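Local coordinates for transcriptional protein SWT1 (Saccharomyces cerevisiae, PDB 4PQZ) that takes part in transcription, probably as an activator, and has RNA endonuclease activity, represented here by its C-terminal HEPN-like domain, at residues H56-E61 with I69-D74; S95-C100 with F140-N145. All blocks are in the same frame, centred on the assembly; numbering follows the deposited sequence.

Both contacts lie in the C-terminal, all-helical HEPN-like domain of SWT1, and their centres are about 16 Å apart. They follow one another in series along the chain. Contact 1 joins the last turns of helix 35-62 to the loop that leads to helix 79-88. Contact 2 joins the end of helix 90-97 to the loop between helices 122-139 and 145-163. Thr57 links the two: its OG1 lies 3.4 Å from CE1 of Phe143 and 3.9 Å from CD1 of Leu97. His56 also meets the Phe143 ring edge-to-face. The end of helix 35-62 thus packs against both parts of contact 2, and helices distant in sequence are brought together.

Contact 1. Residues H56-E61 with I69-D74; sequences HTLRKE and IDYNPD
Tyr71 has CG anti to the backbone N (chi1 166°), and this swings its ring toward Leu58 and Arg59 on helix 35-62. Arg59 has CG beside its own backbone N (chi1 -74°), and the chain then runs extended from CG to NE, carrying the guanidinium to Pro73. Leu58 CB lies 4.0 Å from CD2 of Tyr71, an apolar contact that meets the ring obliquely. Arg59 CG comes to the ring edge, near its plane, 4.3 Å from Tyr71 CE2. Farther out, NH2 of Arg59 is 3.2 Å from CG of Pro73, and the two side chains cross at about a right angle. The backbone N of Pro73 sits 3.8 Å above one face of the Tyr71 ring, offset toward its rim. One carboxylate oxygen outside the two segments, OD1 of Asp55 one turn before Arg59, serves both polar ends: it is hydrogen-bonded to Tyr71 OH and salt-bridged to Arg59 NE. Tyr85 meets the Tyr71 ring edge-to-face, and Leu58 also packs on Phe94 of helix 90-97. A buried tyrosine from the loop after helix 35-62 thus packs back onto that helix, in the all-helical HEPN-like domain.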
loop_
_atom_site.group_PDB
_atom_site.type_symbol
_atom_site.label_atom_id
_atom_site.label_comp_id
_atom_site.label_asym_id
_atom_site.label_seq_id
_atom_site.Cartn_x
_atom_site.Cartn_y
_atom_site.Cartn_z
ATOM N N HIS A 56 10.281 -4.501 3.464
ATOM C CA HIS A 56 11.041 -4.106 4.648
ATOM C C HIS A 56 10.631 -4.901 5.888
ATOM O O HIS A 56 11.463 -5.302 6.708
ATOM C CB HIS A 56 10.874 -2.589 4.900
ATOM C CG HIS A 56 12.000 -1.988 5.673
ATOM N ND1 HIS A 56 11.931 -1.741 7.033
ATOM C CD2 HIS A 56 13.234 -1.589 5.286
ATOM C CE1 HIS A 56 13.066 -1.215 7.442
ATOM N NE2 HIS A 56 13.880 -1.110 6.399
ATOM N N THR A 57 9.332 -5.107 6.017
ATOM C CA THR A 57 8.777 -5.831 7.146
ATOM C C THR A 57 9.138 -7.339 7.064
ATOM O O THR A 57 9.523 -7.948 8.063
ATOM C CB THR A 57 7.253 -5.569 7.228
ATOM O OG1 THR A 57 7.002 -4.330 7.913
ATOM C CG2 THR A 57 6.495 -6.729 7.918
ATOM N N LEU A 58 9.059 -7.914 5.866
ATOM C CA LEU A 58 9.368 -9.331 5.670
ATOM C C LEU A 58 10.849 -9.635 5.880
ATOM O O LEU A 58 11.206 -10.606 6.553
ATOM C CB LEU A 58 8.927 -9.800 4.285
ATOM C CG LEU A 58 7.533 -10.438 4.159
ATOM C CD1 LEU A 58 7.197 -11.217 5.374
ATOM C CD2 LEU A 58 6.529 -9.434 4.090
ATOM N N ARG A 59 11.703 -8.797 5.300
ATOM C CA ARG A 59 13.140 -8.914 5.466
ATOM C C ARG A 59 13.570 -8.753 6.928
ATOM O O ARG A 59 14.523 -9.388 7.375
ATOM C CB ARG A 59 13.856 -7.900 4.580
ATOM C CG ARG A 59 13.847 -8.256 3.100
ATOM C CD ARG A 59 14.697 -7.255 2.329
ATOM N NE ARG A 59 14.737 -7.513 0.892
ATOM C CZ ARG A 59 15.614 -8.322 0.301
ATOM N NH1 ARG A 59 16.520 -8.973 1.028
ATOM N NH2 ARG A 59 15.577 -8.493 -1.018
ATOM N N LYS A 60 12.866 -7.913 7.673
ATOM C CA LYS A 60 13.162 -7.731 9.097
ATOM C C LYS A 60 12.703 -8.909 9.970
ATOM O O LYS A 60 13.417 -9.331 10.890
ATOM C CB LYS A 60 12.594 -6.407 9.625
ATOM C CG LYS A 60 12.937 -6.141 11.089
ATOM C CD LYS A 60 12.884 -4.653 11.432
ATOM C CE LYS A 60 13.399 -4.414 12.845
ATOM N NZ LYS A 60 14.672 -5.162 13.103
ATOM N N GLU A 61 11.525 -9.446 9.679
ATOM C CA GLU A 61 11.087 -10.681 10.331
ATOM C C GLU A 61 11.984 -11.904 10.018
ATOM O O GLU A 61 12.360 -12.652 10.923
ATOM C CB GLU A 61 9.637 -10.995 9.968
ATOM C CG GLU A 61 9.006 -12.103 10.802
ATOM C CD GLU A 61 8.766 -11.701 12.249
ATOM O OE1 GLU A 61 8.983 -10.517 12.591
ATOM O OE2 GLU A 61 8.362 -12.579 13.047
ATOM N N ILE A 69 10.777 -18.846 3.239
ATOM C CA ILE A 69 9.344 -18.588 3.463
ATOM C C ILE A 69 8.661 -17.989 2.242
ATOM O O ILE A 69 7.657 -17.287 2.364
ATOM C CB ILE A 69 9.061 -17.750 4.742
ATOM C CG1 ILE A 69 10.053 -16.594 4.883
ATOM C CG2 ILE A 69 9.123 -18.619 5.985
ATOM C CD1 ILE A 69 9.618 -15.323 4.168
ATOM N N ASP A 70 9.213 -18.286 1.065
ATOM C CA ASP A 70 8.587 -17.943 -0.227
ATOM C C ASP A 70 8.318 -16.446 -0.475
ATOM O O ASP A 70 7.370 -16.078 -1.178
ATOM C CB ASP A 70 7.302 -18.754 -0.457
ATOM C CG ASP A 70 7.535 -20.247 -0.367
ATOM O OD1 ASP A 70 8.387 -20.763 -1.134
ATOM O OD2 ASP A 70 6.874 -20.893 0.479
ATOM N N TYR A 71 9.150 -15.581 0.088
ATOM C CA TYR A 71 9.114 -14.195 -0.341
ATOM C C TYR A 71 10.273 -13.898 -1.285
ATOM O O TYR A 71 11.424 -13.783 -0.850
ATOM C CB TYR A 71 9.119 -13.218 0.841
ATOM C CG TYR A 71 9.415 -11.804 0.400
ATOM C CD1 TYR A 71 8.578 -11.150 -0.500
ATOM C CD2 TYR A 71 10.539 -11.136 0.855
ATOM C CE1 TYR A 71 8.847 -9.873 -0.928
ATOM C CE2 TYR A 71 10.821 -9.848 0.437
ATOM C CZ TYR A 71 9.969 -9.222 -0.455
ATOM O OH TYR A 71 10.247 -7.947 -0.883
ATOM N N ASN A 72 9.973 -13.794 -2.578
ATOM C CA ASN A 72 10.931 -13.236 -3.530
ATOM C C ASN A 72 10.497 -11.838 -3.981
ATOM O O ASN A 72 9.400 -11.683 -4.532
ATOM C CB ASN A 72 11.118 -14.155 -4.746
ATOM C CG ASN A 72 12.471 -13.945 -5.433
ATOM O OD1 ASN A 72 12.681 -12.959 -6.143
ATOM N ND2 ASN A 72 13.390 -14.883 -5.226
ATOM N N PRO A 73 11.347 -10.829 -3.733
ATOM C CA PRO A 73 11.107 -9.414 -4.054
ATOM C C PRO A 73 10.636 -9.206 -5.504
ATOM O O PRO A 73 9.811 -8.333 -5.782
ATOM C CB PRO A 73 12.477 -8.780 -3.838
ATOM C CG PRO A 73 13.088 -9.610 -2.746
ATOM C CD PRO A 73 12.611 -11.026 -3.001
ATOM N N ASP A 74 11.175 -10.017 -6.410
ATOM C CA ASP A 74 10.637 -10.213 -7.742
ATOM C C ASP A 74 9.949 -11.560 -7.574
ATOM O O ASP A 74 10.605 -12.586 -7.694
ATOM C CB ASP A 74 11.781 -10.336 -8.765
ATOM C CG ASP A 74 12.902 -9.327 -8.542
ATOM O OD1 ASP A 74 12.885 -8.263 -9.186
ATOM O OD2 ASP A 74 13.831 -9.604 -7.755
#

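Contact 2. Residues S95-C100 with F140-N145; sequences SELFTC and FSKFTN
A type I beta turn, Phe140 to Phe143, meets the end of helix 90-97 through Leu97, Glu96, Ser141 and Lys142. The turn is closed by the backbone bond from Phe143 N to Phe140 O, 2.8 Å long. Lys142 meets both Glu96 and Leu97. Its NZ forms a salt bridge with OE2 of Glu96; the modelled 2.5 Å between them is shorter than expected, so the exact length is doubtful. NZ lies nearer to OE2 than to Glu96 OE1, which is 3.6 Å from Lys142 NZ. The lysine chain bends at chi3 (131°), so that CG and CD pass Leu97 while NZ reaches the carboxylate, and the Glu96 and Lys142 side chains cross at about a right angle. Beside this exposed pair, the buried Leu97 packs on the aliphatic part of the lysine: its CD2 is 3.6 Å from Lys142 CD. The same Leu97 CD2 lies 3.9 Å from OG of Ser141. That hydroxyl hydrogen-bonds to Phe138 O, back in helix 122-139. Thr99 OG1 donates a 2.7 Å hydrogen bond to Glu96 O as the chain leaves the helix. Thr144 is the N-cap of helix 145-163, its OG1 bonded to Glu147 N. Leu97 and Phe143 both rest on Thr57 of helix 35-62, Phe140 packs on Thr49 and Ala53 of that helix, and Phe98 packs on Val135 and Leu139 of helix 122-139.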
loop_
_atom_site.group_PDB
_atom_site.type_symbol
_atom_site.label_atom_id
_atom_site.label_comp_id
_atom_site.label_asym_id
_atom_site.label_seq_id
_atom_site.Cartn_x
_atom_site.Cartn_y
_atom_site.Cartn_z
ATOM N N SER A 95 -0.822 -8.860 11.125
ATOM C CA SER A 95 -1.944 -8.520 11.989
ATOM C C SER A 95 -1.484 -7.673 13.166
ATOM O O SER A 95 -2.244 -6.877 13.703
ATOM C CB SER A 95 -2.656 -9.765 12.519
ATOM O OG SER A 95 -1.876 -10.410 13.500
ATOM N N GLU A 96 -0.249 -7.879 13.589
ATOM C CA GLU A 96 0.316 -7.073 14.662
ATOM C C GLU A 96 0.350 -5.601 14.273
ATOM O O GLU A 96 0.071 -4.733 15.093
ATOM C CB GLU A 96 1.731 -7.535 14.992
ATOM C CG GLU A 96 2.333 -6.781 16.137
ATOM C CD GLU A 96 3.847 -6.857 16.184
ATOM O OE1 GLU A 96 4.460 -7.424 15.253
ATOM O OE2 GLU A 96 4.415 -6.321 17.160
ATOM N N LEU A 97 0.694 -5.337 13.014
ATOM C CA LEU A 97 0.749 -3.970 12.499
ATOM C C LEU A 97 -0.654 -3.365 12.383
ATOM O O LEU A 97 -0.820 -2.151 12.369
ATOM C CB LEU A 97 1.462 -3.921 11.145
ATOM C CG LEU A 97 2.852 -4.555 11.094
ATOM C CD1 LEU A 97 3.512 -4.375 9.737
ATOM C CD2 LEU A 97 3.712 -4.009 12.205
ATOM N N PHE A 98 -1.664 -4.221 12.344
ATOM C CA PHE A 98 -3.025 -3.758 12.164
ATOM C C PHE A 98 -3.859 -3.788 13.448
ATOM O O PHE A 98 -5.092 -3.734 13.386
ATOM C CB PHE A 98 -3.723 -4.559 11.044
ATOM C CG PHE A 98 -3.285 -4.172 9.653
ATOM C CD1 PHE A 98 -3.949 -3.158 8.961
ATOM C CD2 PHE A 98 -2.225 -4.823 9.029
ATOM C CE1 PHE A 98 -3.549 -2.787 7.678
ATOM C CE2 PHE A 98 -1.812 -4.464 7.744
ATOM C CZ PHE A 98 -2.480 -3.441 7.066
ATOM N N THR A 99 -3.208 -3.865 14.609
ATOM C CA THR A 99 -3.965 -3.996 15.863
ATOM C C THR A 99 -4.992 -2.873 16.083
ATOM O O THR A 99 -6.146 -3.127 16.471
ATOM C CB THR A 99 -3.060 -4.103 17.100
ATOM O OG1 THR A 99 -2.000 -5.018 16.833
ATOM C CG2 THR A 99 -3.864 -4.608 18.292
ATOM N N CYS A 100 -4.594 -1.635 15.818
ATOM C CA CYS A 100 -5.527 -0.517 16.003
ATOM C C CYS A 100 -6.305 -0.186 14.731
ATOM O O CYS A 100 -6.582 0.975 14.420
ATOM C CB CYS A 100 -4.797 0.696 16.584
ATOM S SG CYS A 100 -4.042 0.253 18.175
ATOM N N PHE A 140 3.477 1.129 8.145
ATOM C CA PHE A 140 4.674 1.891 8.553
ATOM C C PHE A 140 4.817 1.980 10.075
ATOM O O PHE A 140 5.792 2.541 10.577
ATOM C CB PHE A 140 4.655 3.320 7.970
ATOM C CG PHE A 140 5.300 3.442 6.605
ATOM C CD1 PHE A 140 4.826 2.708 5.526
ATOM C CD2 PHE A 140 6.374 4.299 6.404
ATOM C CE1 PHE A 140 5.414 2.818 4.280
ATOM C CE2 PHE A 140 6.971 4.414 5.149
ATOM C CZ PHE A 140 6.478 3.673 4.086
ATOM N N SER A 141 3.849 1.416 10.799
ATOM C CA SER A 141 3.688 1.698 12.229
ATOM C C SER A 141 4.886 1.298 13.119
ATOM O O SER A 141 4.990 1.746 14.267
ATOM C CB SER A 141 2.391 1.081 12.770
ATOM O OG SER A 141 2.493 -0.334 12.872
ATOM N N LYS A 142 5.782 0.471 12.597
ATOM C CA LYS A 142 6.968 0.102 13.356
ATOM C C LYS A 142 8.234 0.523 12.641
ATOM O O LYS A 142 9.328 0.124 13.028
ATOM C CB LYS A 142 6.996 -1.402 13.648
ATOM C CG LYS A 142 5.788 -1.886 14.454
ATOM C CD LYS A 142 6.006 -3.312 14.907
ATOM C CE LYS A 142 5.729 -3.482 16.390
ATOM N NZ LYS A 142 6.326 -4.762 16.888
ATOM N N PHE A 143 8.085 1.336 11.600
ATOM C CA PHE A 143 9.244 1.857 10.891
ATOM C C PHE A 143 9.885 2.996 11.699
ATOM O O PHE A 143 9.402 3.379 12.777
ATOM C CB PHE A 143 8.867 2.325 9.480
ATOM C CG PHE A 143 8.537 1.203 8.526
ATOM C CD1 PHE A 143 8.559 -0.131 8.943
ATOM C CD2 PHE A 143 8.213 1.482 7.200
ATOM C CE1 PHE A 143 8.240 -1.173 8.051
ATOM C CE2 PHE A 143 7.903 0.440 6.295
ATOM C CZ PHE A 143 7.910 -0.887 6.724
ATOM N N THR A 144 10.976 3.539 11.189
ATOM C CA THR A 144 11.633 4.642 11.892
ATOM C C THR A 144 10.849 5.955 11.744
ATOM O O THR A 144 10.014 6.097 10.841
ATOM C CB THR A 144 13.068 4.824 11.416
ATOM O OG1 THR A 144 13.077 5.507 10.157
ATOM C CG2 THR A 144 13.753 3.449 11.275
ATOM N N ASN A 145 11.100 6.898 12.650
ATOM C CA ASN A 145 10.432 8.200 12.608
ATOM C C ASN A 145 10.654 8.876 11.254
ATOM O O ASN A 145 9.751 9.506 10.690
ATOM C CB ASN A 145 10.928 9.087 13.756
ATOM C CG ASN A 145 10.144 10.394 13.881
ATOM O OD1 ASN A 145 10.546 11.428 13.336
ATOM N ND2 ASN A 145 9.023 10.351 14.602
#